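Local coordinates for protein phospholipase C-beta (PLC-beta) (Sepia officinalis, PDB 3QR0) that belongs to the phospholipase C-beta family, multidomain proteins that combine a PH domain, EF-hands, a TIM-barrel core, which here holds a calcium ion, and a C2 domain, at residues D252-M257 with P269-A274; D256-P261 with E309-T314; K236-S239 with N244-T247. One frame throughout, in Å; residues are numbered along the deposited sequence.

Contact 1: residues D252-M257 with P269-A274; sequences DFLNDM and PLYTDA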
ATOM      1  N   ASP A 252      15.283  27.733  11.874  1.00 26.81           N
ATOM      2  CA  ASP A 252      13.966  28.339  11.705  1.00 27.06           C
ATOM      3  C   ASP A 252      13.222  27.748  10.508  1.00 26.18           C
ATOM      4  O   ASP A 252      12.013  27.552  10.574  1.00 25.39           O
ATOM      5  CB  ASP A 252      14.085  29.860  11.594  1.00 28.04           C
ATOM      6  CG  ASP A 252      14.516  30.504  12.904  1.00 29.99           C
ATOM      7  OD1 ASP A 252      14.847  31.707  12.900  1.00 33.79           O
ATOM      8  OD2 ASP A 252      14.527  29.812  13.946  1.00 32.16           O
ATOM      9  N   PHE A 253      13.948  27.435   9.434  1.00 25.87           N
ATOM     10  CA  PHE A 253      13.363  26.727   8.296  1.00 25.52           C
ATOM     11  C   PHE A 253      12.774  25.383   8.742  1.00 24.80           C
ATOM     12  O   PHE A 253      11.619  25.076   8.451  1.00 24.38           O
ATOM     13  CB  PHE A 253      14.418  26.527   7.200  1.00 25.52           C
ATOM     14  CG  PHE A 253      14.011  25.575   6.111  1.00 24.99           C
ATOM     15  CD1 PHE A 253      12.947  25.863   5.274  1.00 24.85           C
ATOM     16  CD2 PHE A 253      14.728  24.407   5.893  1.00 25.27           C
ATOM     17  CE1 PHE A 253      12.587  24.989   4.265  1.00 24.47           C
ATOM     18  CE2 PHE A 253      14.373  23.535   4.882  1.00 24.23           C
ATOM     19  CZ  PHE A 253      13.303  23.826   4.065  1.00 24.48           C
ATOM     20  N   LEU A 254      13.566  24.595   9.464  1.00 24.96           N
ATOM     21  CA  LEU A 254      13.116  23.287   9.940  1.00 24.45           C
ATOM     22  C   LEU A 254      11.957  23.388  10.934  1.00 24.74           C
ATOM     23  O   LEU A 254      11.025  22.581  10.883  1.00 24.27           O
ATOM     24  CB  LEU A 254      14.277  22.507  10.569  1.00 24.43           C
ATOM     25  CG  LEU A 254      15.410  22.094   9.621  1.00 24.66           C
ATOM     26  CD1 LEU A 254      16.564  21.451  10.396  1.00 25.22           C
ATOM     27  CD2 LEU A 254      14.902  21.163   8.564  1.00 23.56           C
ATOM     28  N   ASN A 255      12.018  24.374  11.830  1.00 25.37           N
ATOM     29  CA  ASN A 255      11.016  24.516  12.888  1.00 25.91           C
ATOM     30  C   ASN A 255       9.750  25.286  12.472  1.00 26.66           C
ATOM     31  O   ASN A 255       8.714  25.135  13.118  1.00 26.29           O
ATOM     32  CB  ASN A 255      11.635  25.180  14.127  1.00 26.43           C
ATOM     33  CG  ASN A 255      12.642  24.281  14.847  1.00 26.28           C
ATOM     34  OD1 ASN A 255      12.620  23.056  14.711  1.00 26.13           O
ATOM     35  ND2 ASN A 255      13.521  24.895  15.629  1.00 26.46           N
ATOM     36  N   ASP A 256       9.832  26.110  11.424  1.00 27.64           N
ATOM     37  CA  ASP A 256       8.697  26.952  11.002  1.00 28.75           C
ATOM     38  C   ASP A 256       8.022  26.419   9.746  1.00 29.03           C
ATOM     39  O   ASP A 256       6.819  26.177   9.749  1.00 30.39           O
ATOM     40  CB  ASP A 256       9.131  28.410  10.758  1.00 29.40           C
ATOM     41  CG  ASP A 256       9.606  29.114  12.030  1.00 30.46           C
ATOM     42  OD1 ASP A 256       9.093  28.788  13.121  1.00 31.92           O
ATOM     43  OD2 ASP A 256      10.479  30.008  11.933  1.00 29.10           O
ATOM     44  N   MET A 257       8.787  26.232   8.675  1.00 29.22           N
ATOM     45  CA  MET A 257       8.216  25.837   7.385  1.00 28.95           C
ATOM     46  C   MET A 257       8.049  24.324   7.224  1.00 27.72           C
ATOM     47  O   MET A 257       7.043  23.865   6.685  1.00 27.09           O
ATOM     48  CB  MET A 257       9.066  26.375   6.233  1.00 29.59           C
ATOM     49  CG  MET A 257       8.452  26.109   4.863  1.00 30.47           C
ATOM     50  SD  MET A 257       9.419  26.764   3.504  1.00 34.50           S
ATOM     51  CE  MET A 257       9.319  28.527   3.798  1.00 34.32           C
ATOM     52  N   PRO A 269      10.427  17.214  19.772  1.00 36.60           N
ATOM     53  CA  PRO A 269      11.206  18.406  20.123  1.00 36.20           C
ATOM     54  C   PRO A 269      11.642  19.228  18.910  1.00 34.89           C
ATOM     55  O   PRO A 269      11.848  18.677  17.826  1.00 34.02           O
ATOM     56  CB  PRO A 269      12.428  17.832  20.851  1.00 36.77           C
ATOM     57  CG  PRO A 269      12.016  16.474  21.297  1.00 36.81           C
ATOM     58  CD  PRO A 269      11.051  15.979  20.280  1.00 36.69           C
ATOM     59  N   LEU A 270      11.766  20.540  19.099  1.00 33.87           N
ATOM     60  CA  LEU A 270      12.267  21.425  18.051  1.00 32.97           C
ATOM     61  C   LEU A 270      13.743  21.145  17.799  1.00 32.18           C
ATOM     62  O   LEU A 270      14.458  20.730  18.708  1.00 31.99           O
ATOM     63  CB  LEU A 270      12.107  22.892  18.461  1.00 33.29           C
ATOM     64  CG  LEU A 270      10.691  23.467  18.561  1.00 33.15           C
ATOM     65  CD1 LEU A 270      10.749  24.873  19.136  1.00 32.06           C
ATOM     66  CD2 LEU A 270      10.015  23.472  17.209  1.00 31.61           C
ATOM     67  N   TYR A 271      14.194  21.380  16.570  1.00 31.17           N
ATOM     68  CA  TYR A 271      15.625  21.367  16.268  1.00 30.93           C
ATOM     69  C   TYR A 271      16.346  22.486  17.029  1.00 31.40           C
ATOM     70  O   TYR A 271      15.819  23.596  17.162  1.00 31.31           O
ATOM     71  CB  TYR A 271      15.877  21.545  14.766  1.00 30.66           C
ATOM     72  CG  TYR A 271      15.577  20.330  13.925  1.00 29.75           C
ATOM     73  CD1 TYR A 271      14.343  20.182  13.306  1.00 29.19           C
ATOM     74  CD2 TYR A 271      16.533  19.334  13.732  1.00 29.95           C
ATOM     75  CE1 TYR A 271      14.061  19.080  12.523  1.00 28.73           C
ATOM     76  CE2 TYR A 271      16.260  18.216  12.945  1.00 29.02           C
ATOM     77  CZ  TYR A 271      15.020  18.099  12.345  1.00 28.70           C
ATOM     78  OH  TYR A 271      14.727  17.008  11.566  1.00 27.72           O
ATOM     79  N   THR A 272      17.547  22.187  17.513  1.00 31.58           N
ATOM     80  CA  THR A 272      18.384  23.162  18.209  1.00 32.32           C
ATOM     81  C   THR A 272      19.499  23.678  17.296  1.00 32.95           C
ATOM     82  O   THR A 272      19.727  23.133  16.209  1.00 32.21           O
ATOM     83  CB  THR A 272      19.033  22.537  19.458  1.00 32.81           C
ATOM     84  OG1 THR A 272      19.942  21.500  19.061  1.00 32.48           O
ATOM     85  CG2 THR A 272      17.970  21.958  20.401  1.00 32.27           C
ATOM     86  N   ASP A 273      20.196  24.717  17.757  1.00 34.09           N
ATOM     87  CA  ASP A 273      21.372  25.263  17.066  1.00 35.17           C
ATOM     88  C   ASP A 273      22.420  24.189  16.832  1.00 34.97           C
ATOM     89  O   ASP A 273      22.891  24.007  15.711  1.00 34.56           O
ATOM     90  CB  ASP A 273      22.033  26.381  17.885  1.00 36.42           C
ATOM     91  CG  ASP A 273      21.239  27.673  17.886  1.00 38.21           C
ATOM     92  OD1 ASP A 273      20.111  27.684  17.357  1.00 40.20           O
ATOM     93  OD2 ASP A 273      21.751  28.685  18.427  1.00 41.45           O
ATOM     94  N   ALA A 274      22.778  23.491  17.907  1.00 35.24           N
ATOM     95  CA  ALA A 274      23.842  22.486  17.873  1.00 35.29           C
ATOM     96  C   ALA A 274      23.534  21.352  16.893  1.00 34.31           C
ATOM     97  O   ALA A 274      24.420  20.901  16.172  1.00 34.21           O
ATOM     98  CB  ALA A 274      24.095  21.930  19.277  1.00 35.72           C
TER
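N255 on helix 247-257 and L270 in the extended segment ahead of helix 273-288 bring their CA atoms closest, N255 CA and L270 CA being 6.1 Å apart. The amide of N255, whose CG stands anti to the carbonyl carbon (chi1 -69°), is turned toward Y271, the residue after L270, and meets its backbone at both polar groups. N255 OD1 accepts from Y271 N at 3.0 Å on an in-plane lone pair, while N255 ND2 donates to Y271 O at 3.1 Å in a nearly straight bond (169°). Asparagine suits this place because its short side chain carries a donor and an acceptor side by side. L270 packs obliquely against the same amide, L270 CD2 lying 3.6 Å from N255 CG. L254 faces the ring of Y271: its CD1 stands over the ring centre in a CH-pi contact, 3.8 Å from the centroid and 8° off the normal, and L254 CB is 3.6 Å from Y271 CD1. The hydroxyl of Y271 is hydrogen-bonded to E310. Two hydrogen bonds from N255 and a methyl over the ring thus fix backbone and side chain of Y271, tying the loop to the helix.

Contact 2: residues D256-P261 with E309-T314; sequences DMQRHP and EENNLT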
ATOM      1  N   ASP A 256       9.832  26.110  11.424  1.00 27.64           N
ATOM      2  CA  ASP A 256       8.697  26.952  11.002  1.00 28.75           C
ATOM      3  C   ASP A 256       8.022  26.419   9.746  1.00 29.03           C
ATOM      4  O   ASP A 256       6.819  26.177   9.749  1.00 30.39           O
ATOM      5  CB  ASP A 256       9.131  28.410  10.758  1.00 29.40           C
ATOM      6  CG  ASP A 256       9.606  29.114  12.030  1.00 30.46           C
ATOM      7  OD1 ASP A 256       9.093  28.788  13.121  1.00 31.92           O
ATOM      8  OD2 ASP A 256      10.479  30.008  11.933  1.00 29.10           O
ATOM      9  N   MET A 257       8.787  26.232   8.675  1.00 29.22           N
ATOM     10  CA  MET A 257       8.216  25.837   7.385  1.00 28.95           C
ATOM     11  C   MET A 257       8.049  24.324   7.224  1.00 27.72           C
ATOM     12  O   MET A 257       7.043  23.865   6.685  1.00 27.09           O
ATOM     13  CB  MET A 257       9.066  26.375   6.233  1.00 29.59           C
ATOM     14  CG  MET A 257       8.452  26.109   4.863  1.00 30.47           C
ATOM     15  SD  MET A 257       9.419  26.764   3.504  1.00 34.50           S
ATOM     16  CE  MET A 257       9.319  28.527   3.798  1.00 34.32           C
ATOM     17  N   GLN A 258       9.038  23.555   7.672  1.00 27.33           N
ATOM     18  CA  GLN A 258       9.021  22.105   7.500  1.00 26.60           C
ATOM     19  C   GLN A 258       8.237  21.372   8.592  1.00 26.77           C
ATOM     20  O   GLN A 258       8.122  20.150   8.550  1.00 25.79           O
ATOM     21  CB  GLN A 258      10.449  21.558   7.453  1.00 26.34           C
ATOM     22  CG  GLN A 258      11.313  22.171   6.358  1.00 26.40           C
ATOM     23  CD  GLN A 258      10.783  21.880   4.970  1.00 24.77           C
ATOM     24  OE1 GLN A 258      10.204  22.752   4.325  1.00 24.47           O
ATOM     25  NE2 GLN A 258      10.978  20.651   4.505  1.00 22.24           N
ATOM     26  N   ARG A 259       7.701  22.119   9.552  1.00 27.64           N
ATOM     27  CA  ARG A 259       7.055  21.550  10.729  1.00 28.27           C
ATOM     28  C   ARG A 259       5.619  22.037  10.824  1.00 28.94           C
ATOM     29  O   ARG A 259       5.361  23.232  10.677  1.00 29.16           O
ATOM     30  CB  ARG A 259       7.814  21.980  11.989  1.00 28.66           C
ATOM     31  CG  ARG A 259       7.233  21.435  13.283  1.00 28.63           C
ATOM     32  CD  ARG A 259       7.835  22.087  14.502  1.00 29.64           C
ATOM     33  NE  ARG A 259       7.210  21.578  15.722  1.00 30.41           N
ATOM     34  CZ  ARG A 259       7.661  20.565  16.462  1.00 31.77           C
ATOM     35  NH1 ARG A 259       8.780  19.916  16.143  1.00 31.34           N
ATOM     36  NH2 ARG A 259       6.989  20.203  17.548  1.00 32.86           N
ATOM     37  N   HIS A 260       4.691  21.117  11.090  1.00 29.59           N
ATOM     38  CA  HIS A 260       3.295  21.482  11.313  1.00 30.60           C
ATOM     39  C   HIS A 260       3.222  22.364  12.558  1.00 31.95           C
ATOM     40  O   HIS A 260       3.684  21.959  13.624  1.00 32.12           O
ATOM     41  CB  HIS A 260       2.424  20.234  11.500  1.00 30.33           C
ATOM     42  CG  HIS A 260       0.960  20.487  11.319  1.00 31.13           C
ATOM     43  ND1 HIS A 260       0.231  21.286  12.172  1.00 32.49           N
ATOM     44  CD2 HIS A 260       0.087  20.042  10.384  1.00 31.87           C
ATOM     45  CE1 HIS A 260      -1.026  21.328  11.768  1.00 33.08           C
ATOM     46  NE2 HIS A 260      -1.140  20.583  10.684  1.00 32.39           N
ATOM     47  N   PRO A 261       2.649  23.576  12.432  1.00 33.46           N
ATOM     48  CA  PRO A 261       2.656  24.519  13.559  1.00 34.84           C
ATOM     49  C   PRO A 261       2.006  24.011  14.851  1.00 35.70           C
ATOM     50  O   PRO A 261       2.321  24.523  15.925  1.00 36.40           O
ATOM     51  CB  PRO A 261       1.913  25.749  13.015  1.00 35.20           C
ATOM     52  CG  PRO A 261       1.237  25.309  11.771  1.00 34.77           C
ATOM     53  CD  PRO A 261       1.950  24.113  11.252  1.00 33.53           C
ATOM     54  N   GLU A 309      17.012  11.485   3.955  1.00 24.29           N
ATOM     55  CA  GLU A 309      16.072  10.892   4.912  1.00 24.24           C
ATOM     56  C   GLU A 309      15.580  11.871   5.983  1.00 24.09           C
ATOM     57  O   GLU A 309      14.457  11.738   6.462  1.00 23.55           O
ATOM     58  CB  GLU A 309      16.677   9.649   5.585  1.00 24.81           C
ATOM     59  CG  GLU A 309      16.752   8.423   4.678  1.00 25.97           C
ATOM     60  CD  GLU A 309      15.431   8.142   3.983  1.00 27.14           C
ATOM     61  OE1 GLU A 309      14.412   7.934   4.688  1.00 28.52           O
ATOM     62  OE2 GLU A 309      15.411   8.155   2.730  1.00 27.54           O
ATOM     63  N   GLU A 310      16.413  12.841   6.355  1.00 24.49           N
ATOM     64  CA  GLU A 310      16.019  13.858   7.331  1.00 25.06           C
ATOM     65  C   GLU A 310      14.760  14.611   6.891  1.00 24.54           C
ATOM     66  O   GLU A 310      13.962  15.032   7.739  1.00 24.76           O
ATOM     67  CB  GLU A 310      17.151  14.864   7.546  1.00 26.03           C
ATOM     68  CG  GLU A 310      17.011  15.713   8.805  1.00 27.46           C
ATOM     69  CD  GLU A 310      17.224  14.915  10.083  1.00 29.60           C
ATOM     70  OE1 GLU A 310      18.110  14.030  10.095  1.00 29.71           O
ATOM     71  OE2 GLU A 310      16.507  15.180  11.071  1.00 29.24           O
ATOM     72  N   ASN A 311      14.596  14.776   5.577  1.00 23.89           N
ATOM     73  CA  ASN A 311      13.435  15.458   5.005  1.00 23.69           C
ATOM     74  C   ASN A 311      12.384  14.517   4.414  1.00 23.43           C
ATOM     75  O   ASN A 311      11.522  14.955   3.655  1.00 23.29           O
ATOM     76  CB  ASN A 311      13.877  16.459   3.928  1.00 23.55           C
ATOM     77  CG  ASN A 311      12.825  17.536   3.672  1.00 23.40           C
ATOM     78  OD1 ASN A 311      12.254  18.081   4.614  1.00 21.01           O
ATOM     79  ND2 ASN A 311      12.552  17.824   2.399  1.00 22.05           N
ATOM     80  N   ASN A 312      12.440  13.236   4.776  1.00 23.82           N
ATOM     81  CA  ASN A 312      11.443  12.257   4.326  1.00 23.71           C
ATOM     82  C   ASN A 312      10.031  12.719   4.698  1.00 24.05           C
ATOM     83  O   ASN A 312       9.764  13.084   5.850  1.00 24.02           O
ATOM     84  CB  ASN A 312      11.744  10.869   4.925  1.00 23.82           C
ATOM     85  CG  ASN A 312      11.038   9.726   4.180  1.00 23.54           C
ATOM     86  OD1 ASN A 312       9.852   9.800   3.886  1.00 24.45           O
ATOM     87  ND2 ASN A 312      11.774   8.660   3.900  1.00 24.45           N
ATOM     88  N   LEU A 313       9.135  12.718   3.715  1.00 24.15           N
ATOM     89  CA  LEU A 313       7.758  13.156   3.938  1.00 24.86           C
ATOM     90  C   LEU A 313       6.985  12.206   4.861  1.00 24.79           C
ATOM     91  O   LEU A 313       6.054  12.622   5.540  1.00 24.84           O
ATOM     92  CB  LEU A 313       7.019  13.327   2.603  1.00 24.86           C
ATOM     93  CG  LEU A 313       6.432  12.077   1.943  1.00 25.55           C
ATOM     94  CD1 LEU A 313       5.106  11.672   2.596  1.00 26.34           C
ATOM     95  CD2 LEU A 313       6.226  12.314   0.460  1.00 26.61           C
ATOM     96  N   THR A 314       7.380  10.935   4.891  1.00 25.28           N
ATOM     97  CA  THR A 314       6.665   9.922   5.666  1.00 25.61           C
ATOM     98  C   THR A 314       6.878  10.104   7.175  1.00 26.05           C
ATOM     99  O   THR A 314       8.021  10.117   7.633  1.00 25.96           O
ATOM    100  CB  THR A 314       7.117   8.506   5.265  1.00 25.59           C
ATOM    101  OG1 THR A 314       6.911   8.320   3.859  1.00 25.85           O
ATOM    102  CG2 THR A 314       6.336   7.443   6.044  1.00 26.41           C
TER
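Q258 and N311 reach one another through different torsions: Q258 has CG beside its backbone N and then folds at chi2 (-63°), whereas N311 swings CG opposite its backbone N (chi1 -159°), which brings its amide toward the glutamine. Their CA atoms stay 8.4 Å apart, a gap the two side chains bridge by crossing at about a right angle. Q258 NE2 donates to N311 OD1 at 2.9 Å; the bond is bent (132°), and the donor is tilted out of the carbonyl plane of N311. The segment 309-314 is braced from within. N312 ND2 donates to E309 OE1 at 2.8 Å, and N312 OD1 accepts from T314 N at 2.9 Å, an Asx turn that sets the course of the chain beyond N311. Q258 OE1 accepts from Y745 N and N311 ND2 donates to Y745 O, as well as to L306 O, while N311 OD1 also binds a glycerol. Amides suit this buried place because each offers a donor and an acceptor without charge. Linked to each other, they embrace both backbone groups of Y745, so a single polar cluster joins the EF-hand-like region to a residue of the C2 domain.

Contact 3: residues K236-S239 with N244-T247; sequences KELS and NITT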
ATOM      1  N   LYS A 236      17.402  31.560  -2.173  1.00 34.89           N
ATOM      2  CA  LYS A 236      17.298  33.001  -1.920  1.00 36.14           C
ATOM      3  C   LYS A 236      16.286  33.301  -0.807  1.00 35.97           C
ATOM      4  O   LYS A 236      16.547  34.110   0.084  1.00 36.24           O
ATOM      5  CB  LYS A 236      16.895  33.728  -3.209  1.00 36.85           C
ATOM      6  CG  LYS A 236      16.790  35.247  -3.086  1.00 38.74           C
ATOM      7  CD  LYS A 236      16.542  35.888  -4.445  1.00 40.65           C
ATOM      8  CE  LYS A 236      16.515  37.408  -4.361  1.00 42.30           C
ATOM      9  NZ  LYS A 236      15.322  37.904  -3.623  1.00 43.06           N
ATOM     10  N   GLU A 237      15.138  32.631  -0.878  1.00 35.56           N
ATOM     11  CA  GLU A 237      14.074  32.735   0.122  1.00 35.60           C
ATOM     12  C   GLU A 237      14.563  32.357   1.527  1.00 34.90           C
ATOM     13  O   GLU A 237      14.412  33.142   2.468  1.00 34.91           O
ATOM     14  CB  GLU A 237      12.900  31.833  -0.298  1.00 35.32           C
ATOM     15  CG  GLU A 237      11.688  31.795   0.646  1.00 36.73           C
ATOM     16  CD  GLU A 237      10.679  30.705   0.260  1.00 38.12           C
ATOM     17  OE1 GLU A 237      11.093  29.559   0.006  1.00 39.89           O
ATOM     18  OE2 GLU A 237       9.465  30.985   0.226  1.00 41.63           O
ATOM     19  N   LEU A 238      15.155  31.169   1.661  1.00 33.78           N
ATOM     20  CA  LEU A 238      15.563  30.656   2.980  1.00 33.29           C
ATOM     21  C   LEU A 238      16.789  31.362   3.559  1.00 33.80           C
ATOM     22  O   LEU A 238      16.946  31.424   4.779  1.00 33.53           O
ATOM     23  CB  LEU A 238      15.823  29.145   2.924  1.00 32.46           C
ATOM     24  CG  LEU A 238      14.646  28.277   2.470  1.00 31.92           C
ATOM     25  CD1 LEU A 238      14.972  26.796   2.661  1.00 31.33           C
ATOM     26  CD2 LEU A 238      13.364  28.648   3.203  1.00 31.91           C
ATOM     27  N   SER A 239      17.650  31.884   2.689  1.00 34.21           N
ATOM     28  CA  SER A 239      18.836  32.627   3.121  1.00 35.01           C
ATOM     29  C   SER A 239      18.547  34.110   3.372  1.00 36.05           C
ATOM     30  O   SER A 239      19.446  34.858   3.761  1.00 36.49           O
ATOM     31  CB  SER A 239      19.942  32.515   2.071  1.00 35.28           C
ATOM     32  OG  SER A 239      19.562  33.140   0.855  1.00 35.05           O
ATOM     33  N   ASN A 244      24.955  32.498   2.260  1.00 36.77           N
ATOM     34  CA  ASN A 244      24.642  31.123   2.630  1.00 35.26           C
ATOM     35  C   ASN A 244      23.558  31.043   3.711  1.00 34.26           C
ATOM     36  O   ASN A 244      23.290  32.019   4.414  1.00 34.60           O
ATOM     37  CB  ASN A 244      25.905  30.385   3.081  1.00 35.48           C
ATOM     38  CG  ASN A 244      26.841  30.059   1.922  1.00 35.57           C
ATOM     39  OD1 ASN A 244      26.400  29.807   0.800  1.00 36.17           O
ATOM     40  ND2 ASN A 244      28.136  30.052   2.198  1.00 34.98           N
ATOM     41  N   ILE A 245      22.914  29.885   3.810  1.00 32.70           N
ATOM     42  CA  ILE A 245      21.935  29.638   4.862  1.00 31.73           C
ATOM     43  C   ILE A 245      22.711  29.358   6.145  1.00 31.72           C
ATOM     44  O   ILE A 245      23.452  28.377   6.219  1.00 31.38           O
ATOM     45  CB  ILE A 245      21.021  28.436   4.527  1.00 30.85           C
ATOM     46  CG1 ILE A 245      20.193  28.717   3.266  1.00 30.84           C
ATOM     47  CG2 ILE A 245      20.086  28.118   5.688  1.00 29.65           C
ATOM     48  CD1 ILE A 245      19.398  27.513   2.770  1.00 29.78           C
ATOM     49  N   THR A 246      22.562  30.236   7.136  1.00 31.74           N
ATOM     50  CA  THR A 246      23.235  30.071   8.427  1.00 31.76           C
ATOM     51  C   THR A 246      22.528  29.010   9.278  1.00 30.79           C
ATOM     52  O   THR A 246      21.399  28.616   8.983  1.00 29.90           O
ATOM     53  CB  THR A 246      23.287  31.394   9.217  1.00 32.48           C
ATOM     54  OG1 THR A 246      21.959  31.801   9.573  1.00 32.15           O
ATOM     55  CG2 THR A 246      23.959  32.501   8.393  1.00 33.62           C
ATOM     56  N   THR A 247      23.205  28.556  10.333  1.00 30.71           N
ATOM     57  CA  THR A 247      22.636  27.598  11.286  1.00 30.17           C
ATOM     58  C   THR A 247      21.272  28.039  11.814  1.00 29.77           C
ATOM     59  O   THR A 247      20.334  27.246  11.862  1.00 29.40           O
ATOM     60  CB  THR A 247      23.579  27.384  12.487  1.00 30.68           C
ATOM     61  OG1 THR A 247      24.815  26.831  12.026  1.00 30.89           O
ATOM     62  CG2 THR A 247      22.953  26.449  13.520  1.00 29.85           C
TER
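I245 begins at a branched CB, from which CG1 runs opposite the carbonyl carbon (chi1 -63°) and toward the end of segment 236-239. There I245 CG1 lies 4.0 Å from S239 CB and 4.1 Å from S239 N, alongside the backbone at S239. One bond farther out, I245 CD1 rests 3.9 Å from L238 CB, an apolar touch at the root of the leucine. Elsewhere the isoleucine side chain packs on F235 and F250, and L238 itself packs on F253 and M257. The region is EF-hand-like, and I245 sits in the short, weakly bonded strand about 245-246, which pairs antiparallel with strand 296-297 through backbone bonds to L297, as in the small two-stranded sheet of paired EF-hands. A beta-branched apolar residue suits such a place, being at ease in an extended backbone while pressing its longer arm into the core. S239 CB also comes to 4.1 Å from the carbonyl oxygen N244 O, and the two CA atoms of S239 and I245 are 4.6 Å apart. A small serine is consistent with so close an approach, and its hydroxyl turns back to form a hydrogen bond with F235 O in helix 230-238.

In the fold
All three contacts lie in one EF-hand-like region and on the same side of the chain's centre. Contact 3 closes first along the chain; its strand 245-246 leads directly into helix 247-257, from which contacts 1 and 2 both start, sharing D256 and M257. Centres of contacts 1 and 2 are about 10 Å apart, those of 1 and 3 about 13 Å, and those of 2 and 3 about 17 Å. Direct touches join them: D273 O packs 3.3 Å from T247 CG2, and L270 CD2 lies 3.7 Å from R259 NE. Helix 247-257 and the turn after it thus run from the small sheet to the neighbourhood of Y745 in the C2 domain.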